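Local structure of malonyl CoA-acyl carrier protein transacylase (Clostridium perfringens, 3PTW) at residues Asn159-Val167 and Ser280-Lys288; Val267-Lys277 and Asn289-Asp297. The protein probably transfers the malonyl group from malonyl-CoA to acyl carrier protein, the step that supplies extender units for fatty acid synthesis. All blocks are in the same frame, centred on the assembly; numbering follows the deposited sequence.

Contact 1: Asn159-Val167 and Ser280-Lys288; sequences NYNSPGQIV and SGFVKKINK
The tip of the beta hairpin made by strands 155-162 and 165-169 meets helix 278-286, with Asn161, Ser162, Pro163 and Gln165 set against Phe282, Lys285 and Ile286. The Phe282 ring carries much of the contact. Its CG stands anti to the carbonyl carbon (chi1 -66°), which brings the ring out to the hairpin. Asn161 CB sits over the ring face, 3.6 Å from its centroid and almost on the normal, a CH-pi contact. The Asn161 amide stacks on the ring with the two planes 28° apart, and its ND2 lies 3.8 Å from Phe282 CZ. Gln165 comes to the ring edge instead, carried there by an extended chain. Its NE2 is 3.5 Å from Phe282 CE1, and amide and ring planes are 64° apart. The same NE2 gives a nearly straight hydrogen bond of 3.1 Å to Ser162 OG, which lies close to the amide plane and so helps fix the rotation of the amide.

The hairpin belongs to a four-stranded antiparallel sheet, consistent with the small ferredoxin-like subdomain of this family. The helix belongs to the larger alpha/beta part. A classic beta bulge sets Asn161 and Ser162 across from the single residue Gln165. Both backbone N atoms bond to Gln165 O, that of Ser162 weakly. A type II turn runs from Ser162 to Gln165.

The aliphatic chain of Lys285 passes by this turn, with its CD 3.7 Å from Gln165 NE2. Ile286 CD1 reaches Asn161 O at 3.5 Å. Pro163 CG lies 3.6 Å from Lys285 O, and Pro163 CD packs on Ile286 CG1 at 4.1 Å. Helix 255-264 adds Phe255 against Phe282 and Ile256 against Ile286.

Contact 2: Val267-Lys277 and Asn289-Asp297; sequences VDTFIEIGPGK and NVTVLNVED
Ile271 runs alongside Leu293 on the same face of the sheet, with Ile271 CD1 3.7 Å from Leu293 CD1. They belong to parallel strands 269-273 and 291-295 of a beta-alpha-beta unit, at one edge of the six-stranded sheet. Backbone bonds alternate along the pair, from Thr291 N to Asp268 O at one end to Gly274 N to Val295 O at the other. Thr269, Ile271, Leu293 and Val295 share one face, where helix 298-315 packs on Leu293 and Val295. On the Phe270 and Val292 face lies helix 278-286. Here Phe270 CD2 meets Val290 CG2 at 3.9 Å, and Val267 CG2 covers one face of the ring. Glu272 extends to the start of that helix, where its carboxylate accepts from the backbone N of Leu279 and Ser280.

Past the strands, one water donates to Gly274 O and Gly276 O and accepts from Asn294 ND2. Glu296 ties down the same loop with both oxygens. Gly276 N gives Glu296 OE1 a hydrogen bond of 3.0 Å from above the carboxylate plane. OE1 also bonds with Tyr15 OH. Lys277, bent near its end, brings NZ within 2.7 Å of Glu296 OE2 in a salt bridge.

In the fold
Helix 278-286 joins the two contacts, whose centres are about 14 Å apart. It is the connecting helix of the beta-alpha-beta unit in contact 2, and in contact 1 it receives the hairpin of the other sheet. At its start, Ser280 OG packs 3.4 Å from Val292 CG1. Val283 CG1 packs on Val292 CG2 at 3.6 Å, while Phe282 next to it points to the hairpin. Contact 1 is probably close to the active site: Asn159 and Asn161 touch Leu90, which lies within a GxSxG sequence that fits the nucleophile elbow of acyl transferases. Contact 2 completes one edge of the six-stranded sheet.

Contact 1: Asn159-Val167 and Ser280-Lys288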
ATOM      1  N   ASN A 159       4.132   6.882  -8.595  1.00 30.37           N
ATOM      2  CA  ASN A 159       4.378   5.468  -8.302  1.00 31.79           C
ATOM      3  C   ASN A 159       5.366   4.866  -9.283  1.00 31.92           C
ATOM      4  O   ASN A 159       5.352   5.196 -10.466  1.00 32.63           O
ATOM      5  CB  ASN A 159       3.078   4.663  -8.344  1.00 33.37           C
ATOM      6  CG  ASN A 159       2.007   5.229  -7.435  1.00 35.43           C
ATOM      7  OD1 ASN A 159       1.824   4.760  -6.333  1.00 34.91           O
ATOM      8  ND2 ASN A 159       1.303   6.256  -7.895  1.00 34.94           N
ATOM      9  N   TYR A 160       6.237   4.003  -8.776  1.00 31.80           N
ATOM     10  CA  TYR A 160       7.145   3.200  -9.597  1.00 31.64           C
ATOM     11  C   TYR A 160       6.898   1.758  -9.161  1.00 30.95           C
ATOM     12  O   TYR A 160       7.433   1.290  -8.164  1.00 30.79           O
ATOM     13  CB  TYR A 160       8.610   3.646  -9.425  1.00 32.14           C
ATOM     14  CG  TYR A 160       8.823   5.043  -9.950  1.00 34.64           C
ATOM     15  CD1 TYR A 160       9.185   5.259 -11.292  1.00 33.22           C
ATOM     16  CD2 TYR A 160       8.603   6.164  -9.133  1.00 32.62           C
ATOM     17  CE1 TYR A 160       9.347   6.559 -11.799  1.00 34.76           C
ATOM     18  CE2 TYR A 160       8.760   7.462  -9.634  1.00 34.03           C
ATOM     19  CZ  TYR A 160       9.132   7.642 -10.967  1.00 32.93           C
ATOM     20  OH  TYR A 160       9.287   8.905 -11.472  1.00 34.94           O
ATOM     21  N   ASN A 161       6.034   1.079  -9.901  1.00 30.67           N
ATOM     22  CA  ASN A 161       5.476  -0.182  -9.439  1.00 30.71           C
ATOM     23  C   ASN A 161       6.154  -1.420  -9.996  1.00 31.62           C
ATOM     24  O   ASN A 161       6.264  -2.426  -9.291  1.00 31.44           O
ATOM     25  CB  ASN A 161       3.965  -0.215  -9.677  1.00 29.86           C
ATOM     26  CG  ASN A 161       3.223   0.861  -8.878  1.00 34.50           C
ATOM     27  OD1 ASN A 161       3.595   1.190  -7.752  1.00 29.32           O
ATOM     28  ND2 ASN A 161       2.174   1.396  -9.458  1.00 28.55           N
ATOM     29  N   SER A 162       6.594  -1.345 -11.258  1.00 32.04           N
ATOM     30  CA  SER A 162       7.270  -2.455 -11.933  1.00 32.78           C
ATOM     31  C   SER A 162       7.821  -1.947 -13.276  1.00 33.39           C
ATOM     32  O   SER A 162       7.497  -0.831 -13.661  1.00 33.22           O
ATOM     33  CB  SER A 162       6.308  -3.643 -12.123  1.00 32.89           C
ATOM     34  OG  SER A 162       5.531  -3.505 -13.296  1.00 33.48           O
ATOM     35  N   PRO A 163       8.650  -2.756 -13.995  1.00 33.89           N
ATOM     36  CA  PRO A 163       9.195  -2.301 -15.300  1.00 34.07           C
ATOM     37  C   PRO A 163       8.068  -1.983 -16.285  1.00 34.35           C
ATOM     38  O   PRO A 163       7.202  -2.828 -16.525  1.00 35.19           O
ATOM     39  CB  PRO A 163       9.992  -3.514 -15.813  1.00 34.49           C
ATOM     40  CG  PRO A 163      10.155  -4.429 -14.629  1.00 40.23           C
ATOM     41  CD  PRO A 163       8.980  -4.168 -13.724  1.00 33.85           C
ATOM     42  N   GLY A 164       8.063  -0.787 -16.851  1.00 33.96           N
ATOM     43  CA  GLY A 164       6.928  -0.391 -17.697  1.00 34.28           C
ATOM     44  C   GLY A 164       5.608  -0.073 -16.983  1.00 33.71           C
ATOM     45  O   GLY A 164       4.560   0.068 -17.631  1.00 33.27           O
ATOM     46  N   GLN A 165       5.638   0.054 -15.657  1.00 34.12           N
ATOM     47  CA  GLN A 165       4.433   0.477 -14.911  1.00 34.08           C
ATOM     48  C   GLN A 165       4.714   1.582 -13.890  1.00 33.11           C
ATOM     49  O   GLN A 165       5.162   1.330 -12.761  1.00 32.38           O
ATOM     50  CB  GLN A 165       3.701  -0.719 -14.303  1.00 35.12           C
ATOM     51  CG  GLN A 165       2.851  -1.465 -15.331  1.00 50.73           C
ATOM     52  CD  GLN A 165       1.934  -2.485 -14.707  1.00 36.74           C
ATOM     53  OE1 GLN A 165       0.708  -2.373 -14.799  1.00 51.49           O
ATOM     54  NE2 GLN A 165       2.516  -3.486 -14.058  1.00 50.79           N
ATOM     55  N   ILE A 166       4.469   2.816 -14.335  1.00 32.44           N
ATOM     56  CA  ILE A 166       4.700   4.024 -13.553  1.00 31.20           C
ATOM     57  C   ILE A 166       3.363   4.754 -13.387  1.00 30.46           C
ATOM     58  O   ILE A 166       2.463   4.566 -14.200  1.00 30.85           O
ATOM     59  CB  ILE A 166       5.749   4.917 -14.243  1.00 31.08           C
ATOM     60  CG1 ILE A 166       7.131   4.245 -14.148  1.00 30.03           C
ATOM     61  CG2 ILE A 166       5.787   6.343 -13.644  1.00 29.02           C
ATOM     62  CD1 ILE A 166       8.167   4.811 -15.074  1.00 31.66           C
ATOM     63  N   VAL A 167       3.217   5.532 -12.315  1.00 29.36           N
ATOM     64  CA  VAL A 167       2.100   6.475 -12.229  1.00 29.42           C
ATOM     65  C   VAL A 167       2.636   7.887 -12.037  1.00 28.96           C
ATOM     66  O   VAL A 167       3.541   8.116 -11.238  1.00 28.87           O
ATOM     67  CB  VAL A 167       1.078   6.112 -11.114  1.00 29.65           C
ATOM     68  CG1 VAL A 167      -0.127   7.058 -11.152  1.00 24.82           C
ATOM     69  CG2 VAL A 167       0.615   4.626 -11.218  1.00 24.00           C
ATOM     70  N   SER A 280       1.131  -8.849  -5.892  1.00 33.46           N
ATOM     71  CA  SER A 280       1.588 -10.101  -6.500  1.00 33.16           C
ATOM     72  C   SER A 280       1.895  -9.865  -7.969  1.00 31.75           C
ATOM     73  O   SER A 280       2.946 -10.285  -8.478  1.00 31.98           O
ATOM     74  CB  SER A 280       0.523 -11.208  -6.381  1.00 33.77           C
ATOM     75  OG  SER A 280       0.495 -11.774  -5.088  1.00 36.34           O
ATOM     76  N   GLY A 281       0.966  -9.202  -8.645  1.00 31.07           N
ATOM     77  CA  GLY A 281       1.129  -8.882 -10.069  1.00 31.32           C
ATOM     78  C   GLY A 281       2.388  -8.093 -10.368  1.00 31.32           C
ATOM     79  O   GLY A 281       3.079  -8.361 -11.356  1.00 32.85           O
ATOM     80  N   PHE A 282       2.676  -7.106  -9.528  1.00 30.44           N
ATOM     81  CA  PHE A 282       3.878  -6.277  -9.674  1.00 30.17           C
ATOM     82  C   PHE A 282       5.156  -7.067  -9.402  1.00 30.47           C
ATOM     83  O   PHE A 282       6.114  -6.955 -10.165  1.00 31.07           O
ATOM     84  CB  PHE A 282       3.829  -5.034  -8.771  1.00 29.37           C
ATOM     85  CG  PHE A 282       2.743  -4.020  -9.137  1.00 33.20           C
ATOM     86  CD1 PHE A 282       2.512  -3.644 -10.467  1.00 30.31           C
ATOM     87  CD2 PHE A 282       1.996  -3.398  -8.130  1.00 29.25           C
ATOM     88  CE1 PHE A 282       1.517  -2.697 -10.794  1.00 32.71           C
ATOM     89  CE2 PHE A 282       0.999  -2.449  -8.436  1.00 32.60           C
ATOM     90  CZ  PHE A 282       0.763  -2.093  -9.777  1.00 30.39           C
ATOM     91  N   VAL A 283       5.172  -7.870  -8.333  1.00 30.63           N
ATOM     92  CA  VAL A 283       6.349  -8.689  -8.020  1.00 31.67           C
ATOM     93  C   VAL A 283       6.727  -9.644  -9.163  1.00 34.09           C
ATOM     94  O   VAL A 283       7.902  -9.717  -9.551  1.00 35.35           O
ATOM     95  CB  VAL A 283       6.185  -9.502  -6.721  1.00 31.61           C
ATOM     96  CG1 VAL A 283       7.421 -10.406  -6.500  1.00 32.61           C
ATOM     97  CG2 VAL A 283       5.982  -8.561  -5.526  1.00 32.09           C
ATOM     98  N   LYS A 284       5.737 -10.360  -9.696  1.00 34.83           N
ATOM     99  CA  LYS A 284       5.980 -11.334 -10.762  1.00 37.05           C
ATOM    100  C   LYS A 284       6.621 -10.712 -12.002  1.00 37.13           C
ATOM    101  O   LYS A 284       7.375 -11.381 -12.699  1.00 38.18           O
ATOM    102  CB  LYS A 284       4.699 -12.085 -11.142  1.00 38.37           C
ATOM    103  CG  LYS A 284       4.218 -13.062 -10.086  1.00 51.99           C
ATOM    104  CD  LYS A 284       2.841 -13.607 -10.424  1.00 39.98           C
ATOM    105  CE  LYS A 284       2.893 -14.994 -11.030  1.00 53.65           C
ATOM    106  NZ  LYS A 284       1.505 -15.565 -11.142  1.00 42.27           N
ATOM    107  N   LYS A 285       6.319  -9.437 -12.251  1.00 36.75           N
ATOM    108  CA  LYS A 285       6.919  -8.655 -13.343  1.00 36.10           C
ATOM    109  C   LYS A 285       8.301  -8.100 -13.003  1.00 35.52           C
ATOM    110  O   LYS A 285       9.100  -7.840 -13.910  1.00 35.47           O
ATOM    111  CB  LYS A 285       5.999  -7.498 -13.740  1.00 35.92           C
ATOM    112  CG  LYS A 285       4.812  -7.938 -14.577  1.00 42.53           C
ATOM    113  CD  LYS A 285       3.687  -6.918 -14.604  1.00 36.75           C
ATOM    114  CE  LYS A 285       2.365  -7.669 -14.758  1.00 42.21           C
ATOM    115  NZ  LYS A 285       1.297  -6.804 -15.251  1.00 37.86           N
ATOM    116  N   ILE A 286       8.566  -7.880 -11.714  1.00 34.66           N
ATOM    117  CA  ILE A 286       9.894  -7.454 -11.266  1.00 35.12           C
ATOM    118  C   ILE A 286      10.868  -8.642 -11.364  1.00 37.48           C
ATOM    119  O   ILE A 286      11.972  -8.530 -11.916  1.00 38.21           O
ATOM    120  CB  ILE A 286       9.846  -6.826  -9.829  1.00 34.35           C
ATOM    121  CG1 ILE A 286       9.147  -5.451  -9.858  1.00 30.13           C
ATOM    122  CG2 ILE A 286      11.235  -6.701  -9.208  1.00 30.59           C
ATOM    123  CD1 ILE A 286       8.398  -5.113  -8.594  1.00 32.60           C
ATOM    124  N   ASN A 287      10.436  -9.792 -10.860  1.00 38.83           N
ATOM    125  CA  ASN A 287      11.285 -10.975 -10.813  1.00 40.50           C
ATOM    126  C   ASN A 287      10.419 -12.209 -11.013  1.00 42.04           C
ATOM    127  O   ASN A 287       9.515 -12.484 -10.217  1.00 41.50           O
ATOM    128  CB  ASN A 287      12.048 -11.021  -9.481  1.00 39.95           C
ATOM    129  CG  ASN A 287      13.034 -12.172  -9.396  1.00 44.76           C
ATOM    130  OD1 ASN A 287      12.656 -13.348  -9.429  1.00 41.65           O
ATOM    131  ND2 ASN A 287      14.305 -11.838  -9.253  1.00 41.15           N
ATOM    132  N   LYS A 288      10.696 -12.936 -12.090  1.00 44.18           N
ATOM    133  CA  LYS A 288       9.869 -14.060 -12.507  1.00 46.70           C
ATOM    134  C   LYS A 288      10.193 -15.359 -11.763  1.00 47.63           C
ATOM    135  O   LYS A 288       9.486 -16.362 -11.927  1.00 49.12           O
ATOM    136  CB  LYS A 288      10.027 -14.270 -14.019  1.00 48.97           C
ATOM    137  CG  LYS A 288       8.753 -14.669 -14.756  1.00 59.28           C
ATOM    138  CD  LYS A 288       8.965 -14.668 -16.284  1.00 51.66           C
ATOM    139  CE  LYS A 288       9.160 -13.245 -16.838  1.00 59.73           C
ATOM    140  NZ  LYS A 288       9.792 -13.254 -18.191  1.00 52.50           N
TER

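Contact 2: Val267-Lys277 and Asn289-Asp297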
ATOM      1  N   VAL A 267      14.711 -12.461   0.487  1.00 37.27           N
ATOM      2  CA  VAL A 267      13.360 -13.019   0.366  1.00 37.15           C
ATOM      3  C   VAL A 267      13.231 -13.725  -0.982  1.00 37.38           C
ATOM      4  O   VAL A 267      13.595 -13.177  -2.021  1.00 37.78           O
ATOM      5  CB  VAL A 267      12.190 -11.990   0.631  1.00 36.45           C
ATOM      6  CG1 VAL A 267      12.381 -10.747  -0.137  1.00 51.35           C
ATOM      7  CG2 VAL A 267      10.845 -12.572   0.256  1.00 50.49           C
ATOM      8  N   ASP A 268      12.744 -14.955  -0.943  1.00 37.72           N
ATOM      9  CA  ASP A 268      12.500 -15.722  -2.148  1.00 39.32           C
ATOM     10  C   ASP A 268      11.021 -16.103  -2.249  1.00 37.80           C
ATOM     11  O   ASP A 268      10.595 -16.694  -3.243  1.00 38.49           O
ATOM     12  CB  ASP A 268      13.410 -16.964  -2.191  1.00 42.27           C
ATOM     13  CG  ASP A 268      13.155 -17.928  -1.044  1.00 47.11           C
ATOM     14  OD1 ASP A 268      12.240 -17.690  -0.226  1.00 43.78           O
ATOM     15  OD2 ASP A 268      13.877 -18.944  -0.960  1.00 45.52           O
ATOM     16  N   THR A 269      10.249 -15.736  -1.226  1.00 35.38           N
ATOM     17  CA  THR A 269       8.825 -16.056  -1.164  1.00 34.28           C
ATOM     18  C   THR A 269       8.025 -14.847  -0.661  1.00 33.05           C
ATOM     19  O   THR A 269       8.191 -14.406   0.468  1.00 32.74           O
ATOM     20  CB  THR A 269       8.564 -17.297  -0.277  1.00 34.79           C
ATOM     21  OG1 THR A 269       9.536 -18.312  -0.568  1.00 34.62           O
ATOM     22  CG2 THR A 269       7.162 -17.862  -0.504  1.00 34.16           C
ATOM     23  N   PHE A 270       7.187 -14.299  -1.534  1.00 32.54           N
ATOM     24  CA  PHE A 270       6.356 -13.151  -1.205  1.00 32.12           C
ATOM     25  C   PHE A 270       4.930 -13.590  -0.945  1.00 32.45           C
ATOM     26  O   PHE A 270       4.345 -14.340  -1.726  1.00 32.98           O
ATOM     27  CB  PHE A 270       6.382 -12.121  -2.325  1.00 31.35           C
ATOM     28  CG  PHE A 270       7.691 -11.420  -2.461  1.00 31.87           C
ATOM     29  CD1 PHE A 270       7.951 -10.260  -1.738  1.00 31.15           C
ATOM     30  CD2 PHE A 270       8.678 -11.922  -3.299  1.00 32.18           C
ATOM     31  CE1 PHE A 270       9.172  -9.594  -1.868  1.00 31.43           C
ATOM     32  CE2 PHE A 270       9.910 -11.259  -3.434  1.00 32.52           C
ATOM     33  CZ  PHE A 270      10.148 -10.097  -2.720  1.00 31.44           C
ATOM     34  N   ILE A 271       4.395 -13.136   0.177  1.00 31.94           N
ATOM     35  CA  ILE A 271       3.006 -13.384   0.522  1.00 31.76           C
ATOM     36  C   ILE A 271       2.299 -12.039   0.588  1.00 30.77           C
ATOM     37  O   ILE A 271       2.564 -11.248   1.500  1.00 30.22           O
ATOM     38  CB  ILE A 271       2.849 -14.067   1.896  1.00 32.09           C
ATOM     39  CG1 ILE A 271       3.881 -15.192   2.088  1.00 28.40           C
ATOM     40  CG2 ILE A 271       1.386 -14.499   2.111  1.00 28.34           C
ATOM     41  CD1 ILE A 271       3.458 -16.562   1.620  1.00 34.47           C
ATOM     42  N   GLU A 272       1.411 -11.792  -0.378  1.00 30.08           N
ATOM     43  CA  GLU A 272       0.536 -10.628  -0.354  1.00 29.88           C
ATOM     44  C   GLU A 272      -0.597 -10.883   0.637  1.00 29.33           C
ATOM     45  O   GLU A 272      -1.272 -11.891   0.563  1.00 29.17           O
ATOM     46  CB  GLU A 272      -0.009 -10.332  -1.753  1.00 30.38           C
ATOM     47  CG  GLU A 272      -1.045  -9.211  -1.833  1.00 36.39           C
ATOM     48  CD  GLU A 272      -1.203  -8.681  -3.254  1.00 30.93           C
ATOM     49  OE1 GLU A 272      -0.989  -9.471  -4.202  1.00 37.33           O
ATOM     50  OE2 GLU A 272      -1.543  -7.476  -3.433  1.00 36.96           O
ATOM     51  N   ILE A 273      -0.774  -9.968   1.578  1.00 29.59           N
ATOM     52  CA  ILE A 273      -1.754 -10.138   2.643  1.00 30.44           C
ATOM     53  C   ILE A 273      -2.774  -9.016   2.596  1.00 30.68           C
ATOM     54  O   ILE A 273      -2.419  -7.836   2.664  1.00 30.28           O
ATOM     55  CB  ILE A 273      -1.069 -10.193   4.022  1.00 30.87           C
ATOM     56  CG1 ILE A 273      -0.201 -11.457   4.123  1.00 30.00           C
ATOM     57  CG2 ILE A 273      -2.110 -10.108   5.160  1.00 29.60           C
ATOM     58  CD1 ILE A 273       0.746 -11.469   5.320  1.00 31.78           C
ATOM     59  N   GLY A 274      -4.042  -9.395   2.467  1.00 31.69           N
ATOM     60  CA  GLY A 274      -5.131  -8.431   2.391  1.00 32.08           C
ATOM     61  C   GLY A 274      -5.897  -8.601   1.097  1.00 32.82           C
ATOM     62  O   GLY A 274      -5.705  -9.608   0.400  1.00 33.63           O
ATOM     63  N   PRO A 275      -6.764  -7.628   0.755  1.00 32.74           N
ATOM     64  CA  PRO A 275      -7.589  -7.846  -0.430  1.00 33.31           C
ATOM     65  C   PRO A 275      -6.794  -7.691  -1.714  1.00 32.38           C
ATOM     66  O   PRO A 275      -5.920  -6.821  -1.809  1.00 31.58           O
ATOM     67  CB  PRO A 275      -8.669  -6.760  -0.327  1.00 33.37           C
ATOM     68  CG  PRO A 275      -8.060  -5.685   0.494  1.00 32.21           C
ATOM     69  CD  PRO A 275      -7.089  -6.359   1.436  1.00 32.95           C
ATOM     70  N   GLY A 276      -7.095  -8.550  -2.682  1.00 32.39           N
ATOM     71  CA  GLY A 276      -6.598  -8.366  -4.043  1.00 32.30           C
ATOM     72  C   GLY A 276      -5.244  -8.979  -4.320  1.00 31.83           C
ATOM     73  O   GLY A 276      -4.602  -9.570  -3.441  1.00 30.28           O
ATOM     74  N   LYS A 277      -4.815  -8.827  -5.570  1.00 33.54           N
ATOM     75  CA  LYS A 277      -3.610  -9.478  -6.069  1.00 34.10           C
ATOM     76  C   LYS A 277      -2.732  -8.477  -6.807  1.00 32.81           C
ATOM     77  O   LYS A 277      -1.825  -8.861  -7.523  1.00 32.91           O
ATOM     78  CB  LYS A 277      -3.987 -10.674  -6.977  1.00 36.05           C
ATOM     79  CG  LYS A 277      -4.627 -11.863  -6.221  1.00 57.76           C
ATOM     80  CD  LYS A 277      -5.371 -12.863  -7.140  1.00 38.73           C
ATOM     81  CE  LYS A 277      -6.767 -12.353  -7.576  1.00 59.29           C
ATOM     82  NZ  LYS A 277      -7.741 -12.025  -6.460  1.00 40.03           N
ATOM     83  N   ASN A 289      11.244 -15.340 -10.945  1.00 46.80           N
ATOM     84  CA  ASN A 289      11.774 -16.560 -10.321  1.00 46.80           C
ATOM     85  C   ASN A 289      11.305 -16.819  -8.902  1.00 44.74           C
ATOM     86  O   ASN A 289      11.119 -17.966  -8.510  1.00 45.56           O
ATOM     87  CB  ASN A 289      13.302 -16.562 -10.361  1.00 48.26           C
ATOM     88  CG  ASN A 289      13.837 -16.525 -11.766  1.00 51.14           C
ATOM     89  OD1 ASN A 289      14.684 -15.696 -12.095  1.00 49.99           O
ATOM     90  ND2 ASN A 289      13.330 -17.411 -12.618  1.00 50.17           N
ATOM     91  N   VAL A 290      11.123 -15.750  -8.135  1.00 42.27           N
ATOM     92  CA  VAL A 290      10.659 -15.857  -6.753  1.00 39.96           C
ATOM     93  C   VAL A 290       9.244 -16.431  -6.686  1.00 38.54           C
ATOM     94  O   VAL A 290       8.446 -16.269  -7.619  1.00 38.29           O
ATOM     95  CB  VAL A 290      10.716 -14.491  -6.024  1.00 38.86           C
ATOM     96  CG1 VAL A 290      12.135 -13.947  -6.039  1.00 27.33           C
ATOM     97  CG2 VAL A 290       9.751 -13.489  -6.654  1.00 25.78           C
ATOM     98  N   THR A 291       8.944 -17.092  -5.576  1.00 37.24           N
ATOM     99  CA  THR A 291       7.612 -17.593  -5.335  1.00 36.40           C
ATOM    100  C   THR A 291       6.719 -16.449  -4.845  1.00 34.90           C
ATOM    101  O   THR A 291       7.088 -15.666  -3.960  1.00 33.65           O
ATOM    102  CB  THR A 291       7.626 -18.741  -4.324  1.00 36.78           C
ATOM    103  OG1 THR A 291       8.535 -19.760  -4.774  1.00 36.69           O
ATOM    104  CG2 THR A 291       6.241 -19.332  -4.172  1.00 35.38           C
ATOM    105  N   VAL A 292       5.539 -16.361  -5.434  1.00 34.48           N
ATOM    106  CA  VAL A 292       4.620 -15.305  -5.114  1.00 33.96           C
ATOM    107  C   VAL A 292       3.296 -15.948  -4.727  1.00 33.72           C
ATOM    108  O   VAL A 292       2.762 -16.767  -5.476  1.00 33.88           O
ATOM    109  CB  VAL A 292       4.445 -14.341  -6.311  1.00 34.17           C
ATOM    110  CG1 VAL A 292       3.281 -13.404  -6.068  1.00 31.45           C
ATOM    111  CG2 VAL A 292       5.714 -13.542  -6.552  1.00 31.48           C
ATOM    112  N   LEU A 293       2.797 -15.592  -3.542  1.00 33.25           N
ATOM    113  CA  LEU A 293       1.537 -16.108  -3.028  1.00 33.58           C
ATOM    114  C   LEU A 293       0.701 -14.974  -2.463  1.00 33.27           C
ATOM    115  O   LEU A 293       1.193 -13.849  -2.313  1.00 33.10           O
ATOM    116  CB  LEU A 293       1.785 -17.178  -1.950  1.00 33.84           C
ATOM    117  CG  LEU A 293       2.695 -18.355  -2.316  1.00 25.90           C
ATOM    118  CD1 LEU A 293       3.122 -19.112  -1.061  1.00 35.04           C
ATOM    119  CD2 LEU A 293       2.036 -19.304  -3.329  1.00 35.43           C
ATOM    120  N   ASN A 294      -0.565 -15.259  -2.165  1.00 32.62           N
ATOM    121  CA  ASN A 294      -1.455 -14.254  -1.584  1.00 31.85           C
ATOM    122  C   ASN A 294      -2.503 -14.890  -0.683  1.00 32.90           C
ATOM    123  O   ASN A 294      -2.886 -16.054  -0.886  1.00 33.69           O
ATOM    124  CB  ASN A 294      -2.125 -13.386  -2.663  1.00 30.78           C
ATOM    125  CG  ASN A 294      -3.302 -14.090  -3.341  1.00 36.83           C
ATOM    126  OD1 ASN A 294      -3.108 -14.852  -4.280  1.00 31.76           O
ATOM    127  ND2 ASN A 294      -4.522 -13.850  -2.846  1.00 30.60           N
ATOM    128  N   VAL A 295      -2.931 -14.141   0.334  1.00 33.36           N
ATOM    129  CA  VAL A 295      -4.070 -14.544   1.169  1.00 34.99           C
ATOM    130  C   VAL A 295      -5.065 -13.393   1.299  1.00 35.36           C
ATOM    131  O   VAL A 295      -4.713 -12.319   1.775  1.00 35.67           O
ATOM    132  CB  VAL A 295      -3.660 -15.038   2.599  1.00 35.36           C
ATOM    133  CG1 VAL A 295      -4.827 -15.760   3.254  1.00 33.22           C
ATOM    134  CG2 VAL A 295      -2.431 -15.963   2.566  1.00 33.06           C
ATOM    135  N   GLU A 296      -6.295 -13.627   0.846  1.00 36.21           N
ATOM    136  CA  GLU A 296      -7.424 -12.698   1.018  1.00 36.65           C
ATOM    137  C   GLU A 296      -8.697 -13.433   1.448  1.00 37.35           C
ATOM    138  O   GLU A 296      -9.647 -12.815   1.915  1.00 37.39           O
ATOM    139  CB  GLU A 296      -7.690 -11.885  -0.269  1.00 37.53           C
ATOM    140  CG  GLU A 296      -8.278 -12.667  -1.475  1.00 39.26           C
ATOM    141  CD  GLU A 296      -8.489 -11.786  -2.724  1.00 39.10           C
ATOM    142  OE1 GLU A 296      -9.164 -10.733  -2.629  1.00 38.74           O
ATOM    143  OE2 GLU A 296      -7.974 -12.147  -3.804  1.00 39.44           O
ATOM    144  N   ASP A 297      -8.716 -14.755   1.279  1.00 38.18           N
ATOM    145  CA  ASP A 297      -9.902 -15.551   1.599  1.00 39.61           C
ATOM    146  C   ASP A 297      -9.506 -16.987   1.888  1.00 39.51           C
ATOM    147  O   ASP A 297      -8.319 -17.293   1.981  1.00 39.28           O
ATOM    148  CB  ASP A 297     -10.983 -15.454   0.495  1.00 41.13           C
ATOM    149  CG  ASP A 297     -10.437 -15.706  -0.913  1.00 50.87           C
ATOM    150  OD1 ASP A 297      -9.415 -16.411  -1.066  1.00 41.95           O
ATOM    151  OD2 ASP A 297     -11.046 -15.194  -1.879  1.00 42.14           O
TER
HETATM  152  O   HOH W   1      -4.545 -11.434  -1.285  1.00 32.94           O